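Local coordinates for cysteine S-methyltransferase NleE (Escherichia coli O157:H7, PDB 4R29), which probably transfers a methyl group from S-adenosylmethionine to a zinc-finger cysteine of host TAB2 and TAB3, blocking NF-kappa-B activation, at residues A[25-30]-A[135-140]; A[129-134]-A[149-154]. The protein carries 1 engineered substitution. All blocks are in the same frame, centred on the assembly; numbering follows the deposited sequence.

Both interactions use strand 131-137, an outer strand of the three-stranded antiparallel sheet, but at successive parts of it and in different ways. Interaction 2 (129-134 with 149-154) lies within the sheet: three backbone hydrogen bonds set its register, and it buries 536 Å². Interaction 1 (25-30 with 135-140) brings in the N-terminal part of the chain through apolar and CH-pi packing without such bonds, and buries 225 Å². The centres of interactions 1 and 2 lie about 16 Å apart. Each mixes buried and exposed residues: Tyr27 and Ile135 form the buried part of interaction 1, whereas interaction 2 runs from buried Val149 and Tyr150 out to exposed Asp130 and Asn152.

Interaction 1 (A[25-30]-A[135-140]); sequences NIYPEI and IFPKEN
Tyr27 lays its side chain over the branches of Ile135 and ends beside Pro137. Its CB starts 4.1 Å from Ile135 CD1. With CG anti to the backbone N (chi1 -174°), the ring then runs out across the strand residue. Along one edge, CD2 is 3.9 Å from Ile135 CG2, and CE2 is about equally close. That methyl lies over the face, 4.1 Å from the Tyr27 ring centroid and 24° off the ring normal, which meets the geometry of a CH-pi contact. Along the other edge, CE1 is 3.5 Å from Ile135 O, which lies on the same side of the ring plane as the methyl. At the tip, Tyr27 OH makes van der Waals contacts with carbon across the two segments, Pro137 CD at 3.3 Å and Phe136 CA at 3.6 Å.

In fold terms, the contact joins the end of helix 22-26 and the turn after it to the last residues of strand 131-137, an outer strand of the three-stranded sheet in this Rossmann-like methyltransferase; the two touching parts run 56° apart. A type I beta turn from Tyr27 to Ile30 places Ile30 CB 3.8 Å above the ring plane, over the centre of the face opposite Ile135. The Glu29 chain, bent at chi2, brings its CD into that plane at the ring edge. The ring is therefore sandwiched between two isoleucines, while Leu117 and Tyr145 also touch the Tyr27 side chain.

Ile26 extends the apolar patch: its CD1 faces Ile135 CD1, the same methyl that approaches Ile26 O at 3.5 Å. Leu122 and His123 of helix 120-125 also pack on the Ile26 side chain.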
loop_
_atom_site.group_PDB
_atom_site.type_symbol
_atom_site.label_atom_id
_atom_site.label_comp_id
_atom_site.label_asym_id
_atom_site.label_seq_id
_atom_site.Cartn_x
_atom_site.Cartn_y
_atom_site.Cartn_z
ATOM N N ASN A 25 5.142 -11.705 -11.523
ATOM C CA ASN A 25 6.453 -11.098 -11.361
ATOM C C ASN A 25 6.576 -10.214 -10.130
ATOM O O ASN A 25 7.621 -10.196 -9.478
ATOM C CB ASN A 25 6.837 -10.311 -12.603
ATOM C CG ASN A 25 7.899 -11.005 -13.401
ATOM O OD1 ASN A 25 7.643 -11.496 -14.505
ATOM N ND2 ASN A 25 9.106 -11.075 -12.839
ATOM N N ILE A 26 5.512 -9.481 -9.815
ATOM C CA ILE A 26 5.537 -8.574 -8.672
ATOM C C ILE A 26 4.753 -9.107 -7.488
ATOM O O ILE A 26 4.848 -8.571 -6.386
ATOM C CB ILE A 26 4.970 -7.212 -9.042
ATOM C CG1 ILE A 26 3.488 -7.341 -9.423
ATOM C CG2 ILE A 26 5.796 -6.596 -10.160
ATOM C CD1 ILE A 26 2.757 -5.996 -9.525
ATOM N N TYR A 27 3.983 -10.170 -7.717
ATOM C CA TYR A 27 3.118 -10.742 -6.687
ATOM C C TYR A 27 3.152 -12.269 -6.808
ATOM O O TYR A 27 2.144 -12.908 -7.116
ATOM C CB TYR A 27 1.701 -10.197 -6.872
ATOM C CG TYR A 27 0.690 -10.562 -5.803
ATOM C CD1 TYR A 27 1.048 -11.331 -4.702
ATOM C CD2 TYR A 27 -0.633 -10.129 -5.907
ATOM C CE1 TYR A 27 0.123 -11.657 -3.733
ATOM C CE2 TYR A 27 -1.567 -10.456 -4.954
ATOM C CZ TYR A 27 -1.187 -11.218 -3.862
ATOM O OH TYR A 27 -2.121 -11.544 -2.901
ATOM N N PRO A 28 4.330 -12.857 -6.566
ATOM C CA PRO A 28 4.558 -14.283 -6.819
ATOM C C PRO A 28 3.462 -15.144 -6.206
ATOM O O PRO A 28 2.901 -16.019 -6.866
ATOM C CB PRO A 28 5.881 -14.564 -6.093
ATOM C CG PRO A 28 6.540 -13.250 -5.945
ATOM C CD PRO A 28 5.442 -12.237 -5.826
ATOM N N GLU A 29 3.156 -14.873 -4.947
ATOM C CA GLU A 29 2.313 -15.748 -4.142
ATOM C C GLU A 29 0.821 -15.595 -4.415
ATOM O O GLU A 29 0.001 -15.863 -3.541
ATOM C CB GLU A 29 2.590 -15.506 -2.651
ATOM C CG GLU A 29 2.173 -14.122 -2.141
ATOM C CD GLU A 29 3.186 -13.009 -2.447
ATOM O OE1 GLU A 29 4.085 -13.202 -3.296
ATOM O OE2 GLU A 29 3.074 -11.924 -1.828
ATOM N N ILE A 30 0.458 -15.173 -5.620
ATOM C CA ILE A 30 -0.951 -14.919 -5.911
ATOM C C ILE A 30 -1.733 -16.193 -6.243
ATOM O O ILE A 30 -1.223 -17.089 -6.925
ATOM C CB ILE A 30 -1.132 -13.910 -7.056
ATOM C CG1 ILE A 30 -2.611 -13.552 -7.207
ATOM C CG2 ILE A 30 -0.570 -14.474 -8.356
ATOM C CD1 ILE A 30 -2.916 -12.604 -8.345
ATOM N N ILE A 135 2.253 -7.330 -1.201
ATOM C CA ILE A 135 0.921 -7.114 -1.757
ATOM C C ILE A 135 -0.034 -8.181 -1.261
ATOM O O ILE A 135 0.340 -9.349 -1.159
ATOM C CB ILE A 135 0.930 -7.171 -3.297
ATOM C CG1 ILE A 135 1.966 -6.202 -3.868
ATOM C CG2 ILE A 135 -0.470 -6.875 -3.850
ATOM C CD1 ILE A 135 2.282 -6.413 -5.353
ATOM N N PHE A 136 -1.263 -7.777 -0.953
ATOM C CA PHE A 136 -2.310 -8.731 -0.587
ATOM C C PHE A 136 -3.698 -8.129 -0.716
ATOM O O PHE A 136 -3.854 -6.910 -0.662
ATOM C CB PHE A 136 -2.105 -9.279 0.823
ATOM C CG PHE A 136 -1.929 -8.220 1.863
ATOM C CD1 PHE A 136 -0.679 -7.660 2.095
ATOM C CD2 PHE A 136 -3.002 -7.787 2.614
ATOM C CE1 PHE A 136 -0.502 -6.686 3.059
ATOM C CE2 PHE A 136 -2.833 -6.795 3.587
ATOM C CZ PHE A 136 -1.576 -6.247 3.806
ATOM N N PRO A 137 -4.712 -8.991 -0.888
ATOM C CA PRO A 137 -6.102 -8.550 -1.037
ATOM C C PRO A 137 -6.562 -7.715 0.158
ATOM O O PRO A 137 -6.200 -8.012 1.288
ATOM C CB PRO A 137 -6.890 -9.873 -1.074
ATOM C CG PRO A 137 -5.906 -10.900 -1.538
ATOM C CD PRO A 137 -4.589 -10.463 -0.936
ATOM N N LYS A 138 -7.356 -6.681 -0.089
ATOM C CA LYS A 138 -7.914 -5.928 1.008
ATOM C C LYS A 138 -8.981 -6.753 1.682
ATOM O O LYS A 138 -9.850 -7.325 1.019
ATOM C CB LYS A 138 -8.521 -4.606 0.555
ATOM C CG LYS A 138 -9.133 -3.826 1.713
ATOM C CD LYS A 138 -9.204 -2.326 1.423
ATOM C CE LYS A 138 -10.024 -1.576 2.481
ATOM N NZ LYS A 138 -9.943 -2.207 3.841
ATOM N N GLU A 139 -8.884 -6.822 3.007
ATOM C CA GLU A 139 -9.948 -7.323 3.865
ATOM C C GLU A 139 -11.296 -6.741 3.427
ATOM O O GLU A 139 -11.395 -5.553 3.118
ATOM C CB GLU A 139 -9.653 -6.897 5.309
ATOM C CG GLU A 139 -10.692 -7.318 6.325
ATOM C CD GLU A 139 -10.705 -8.814 6.534
ATOM O OE1 GLU A 139 -9.990 -9.527 5.788
ATOM O OE2 GLU A 139 -11.423 -9.272 7.445
ATOM N N ASN A 140 -12.326 -7.575 3.383
ATOM C CA ASN A 140 -13.683 -7.078 3.164
ATOM C C ASN A 140 -13.871 -6.328 1.845
ATOM O O ASN A 140 -14.768 -5.488 1.717
ATOM C CB ASN A 140 -14.130 -6.193 4.343
ATOM C CG ASN A 140 -13.329 -4.881 4.444
ATOM O OD1 ASN A 140 -13.368 -4.035 3.539
ATOM N ND2 ASN A 140 -12.603 -4.712 5.549
#

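Interaction 2 (A[129-134]-A[149-154]); sequences PDICCK and VYRNDS
The Tyr150 ring carries Cys132 CB over one face, offset toward the rim and 3.6 Å from the ring centroid, with Lys134 CG at its edge near the plane. Cys132 SG stands obliquely to the ring, a sulfur-aromatic contact, and also meets the amide carbon of Asn152. The Arg151 guanidinium has Ile131 CD1 over one face; at its edge NE and NH2 grip Asp153 side-on, with NH2 to OD2 at 2.7 Å, each oxygen using its syn lone pair. Bends at chi2 (-68°) and chi3 (-53°) turn the Arg151 chain toward Asp153. Asp130 and Asp153 stack their carboxylates, planes 17° apart and OD2 to OD2 3.8 Å; the arginine may ease their repulsion.

Tyr150 N to Cys132 O (2.9 Å) and Cys132 N to Tyr150 O (3.1 Å) define a hydrogen-bonded pair, flanked by the non-hydrogen-bonded pairs Ile131-Arg151 and Cys133-Val149. Asn152 N to Asp130 O (2.7 Å) adds a third backbone hydrogen bond just beyond the strand ends. On the face with Cys133, Ile131 CG2 touches Val149 CG2, and the nearest atoms of the Val149 side chain and bound S-adenosylmethionine are about 6 Å apart. The alternating pairs make an antiparallel ladder; strands 131-137 and 145-151, consecutive in the chain, form a beta hairpin.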
loop_
_atom_site.group_PDB
_atom_site.type_symbol
_atom_site.label_atom_id
_atom_site.label_comp_id
_atom_site.label_asym_id
_atom_site.label_seq_id
_atom_site.Cartn_x
_atom_site.Cartn_y
_atom_site.Cartn_z
ATOM N N PRO A 129 15.556 0.201 -7.701
ATOM C CA PRO A 129 16.493 -0.593 -6.892
ATOM C C PRO A 129 16.134 -0.514 -5.405
ATOM O O PRO A 129 15.787 0.575 -4.920
ATOM C CB PRO A 129 17.861 0.069 -7.150
ATOM C CG PRO A 129 17.659 0.976 -8.378
ATOM C CD PRO A 129 16.199 1.376 -8.325
ATOM N N ASP A 130 16.200 -1.657 -4.720
ATOM C CA ASP A 130 15.988 -1.756 -3.273
ATOM C C ASP A 130 14.581 -1.350 -2.824
ATOM O O ASP A 130 14.361 -1.053 -1.654
ATOM C CB ASP A 130 17.024 -0.932 -2.523
ATOM C CG ASP A 130 18.434 -1.201 -3.008
ATOM O OD1 ASP A 130 18.893 -2.355 -2.850
ATOM O OD2 ASP A 130 19.068 -0.267 -3.558
ATOM N N ILE A 131 13.644 -1.328 -3.765
ATOM C CA ILE A 131 12.255 -1.032 -3.470
ATOM C C ILE A 131 11.424 -2.317 -3.515
ATOM O O ILE A 131 11.303 -2.942 -4.569
ATOM C CB ILE A 131 11.690 -0.014 -4.474
ATOM C CG1 ILE A 131 12.537 1.261 -4.464
ATOM C CG2 ILE A 131 10.254 0.312 -4.145
ATOM C CD1 ILE A 131 12.521 1.972 -3.143
ATOM N N CYS A 132 10.863 -2.706 -2.371
ATOM C CA CYS A 132 10.006 -3.887 -2.296
ATOM C C CYS A 132 8.539 -3.548 -1.987
ATOM O O CYS A 132 8.238 -2.607 -1.238
ATOM C CB CYS A 132 10.538 -4.864 -1.247
ATOM S SG CYS A 132 12.266 -5.355 -1.475
ATOM N N CYS A 133 7.631 -4.329 -2.564
ATOM C CA CYS A 133 6.202 -4.196 -2.285
ATOM C C CYS A 133 5.622 -5.519 -1.786
ATOM O O CYS A 133 5.651 -6.522 -2.500
ATOM C CB CYS A 133 5.441 -3.751 -3.541
ATOM S SG CYS A 133 5.844 -2.072 -4.102
ATOM N N LYS A 134 5.108 -5.527 -0.560
ATOM C CA LYS A 134 4.320 -6.664 -0.095
ATOM C C LYS A 134 2.864 -6.399 -0.472
ATOM O O LYS A 134 2.316 -5.343 -0.142
ATOM C CB LYS A 134 4.480 -6.878 1.413
ATOM C CG LYS A 134 5.864 -7.395 1.818
ATOM C CD LYS A 134 6.000 -7.572 3.351
ATOM C CE LYS A 134 7.348 -8.176 3.761
ATOM N NZ LYS A 134 7.374 -9.669 3.653
ATOM N N VAL A 149 4.939 -0.723 0.649
ATOM C CA VAL A 149 6.193 -0.426 -0.040
ATOM C C VAL A 149 7.280 -0.016 0.977
ATOM O O VAL A 149 7.034 0.806 1.866
ATOM C CB VAL A 149 5.977 0.669 -1.137
ATOM C CG1 VAL A 149 5.360 1.929 -0.530
ATOM C CG2 VAL A 149 7.290 0.996 -1.897
ATOM N N TYR A 150 8.466 -0.612 0.859
ATOM C CA TYR A 150 9.551 -0.355 1.813
ATOM C C TYR A 150 10.958 -0.327 1.186
ATOM O O TYR A 150 11.185 -0.878 0.098
ATOM C CB TYR A 150 9.503 -1.349 2.984
ATOM C CG TYR A 150 9.697 -2.815 2.608
ATOM C CD1 TYR A 150 8.625 -3.584 2.152
ATOM C CD2 TYR A 150 10.951 -3.429 2.730
ATOM C CE1 TYR A 150 8.779 -4.925 1.830
ATOM C CE2 TYR A 150 11.134 -4.771 2.400
ATOM C CZ TYR A 150 10.042 -5.515 1.946
ATOM O OH TYR A 150 10.207 -6.840 1.606
ATOM N N ARG A 151 11.884 0.342 1.877
ATOM C CA ARG A 151 13.299 0.367 1.488
ATOM C C ARG A 151 13.953 -0.931 1.925
ATOM O O ARG A 151 13.987 -1.245 3.119
ATOM C CB ARG A 151 14.054 1.515 2.168
ATOM C CG ARG A 151 13.474 2.914 1.977
ATOM C CD ARG A 151 13.596 3.403 0.550
ATOM N NE ARG A 151 14.963 3.328 0.029
ATOM C CZ ARG A 151 15.436 4.099 -0.946
ATOM N NH1 ARG A 151 14.662 5.048 -1.487
ATOM N NH2 ARG A 151 16.691 3.940 -1.366
ATOM N N ASN A 152 14.465 -1.688 0.966
ATOM C CA ASN A 152 15.203 -2.913 1.268
ATOM C C ASN A 152 16.631 -2.589 1.707
ATOM O O ASN A 152 17.332 -3.419 2.298
ATOM C CB ASN A 152 15.243 -3.797 0.026
ATOM C CG ASN A 152 15.330 -5.261 0.363
ATOM O OD1 ASN A 152 14.912 -5.691 1.445
ATOM N ND2 ASN A 152 15.872 -6.042 -0.559
ATOM N N ASP A 153 17.056 -1.366 1.404
ATOM C CA ASP A 153 18.421 -0.928 1.676
ATOM C C ASP A 153 18.517 -0.265 3.041
ATOM O O ASP A 153 19.520 0.352 3.371
ATOM C CB ASP A 153 18.958 -0.008 0.559
ATOM C CG ASP A 153 17.969 1.095 0.158
ATOM O OD1 ASP A 153 16.788 1.056 0.558
ATOM O OD2 ASP A 153 18.372 2.010 -0.584
ATOM N N SER A 154 17.453 -0.384 3.826
ATOM C CA SER A 154 17.487 0.027 5.224
ATOM C C SER A 154 16.841 -1.079 6.028
ATOM O O SER A 154 15.793 -1.580 5.638
ATOM C CB SER A 154 16.713 1.321 5.448
ATOM O OG SER A 154 16.320 1.435 6.810
#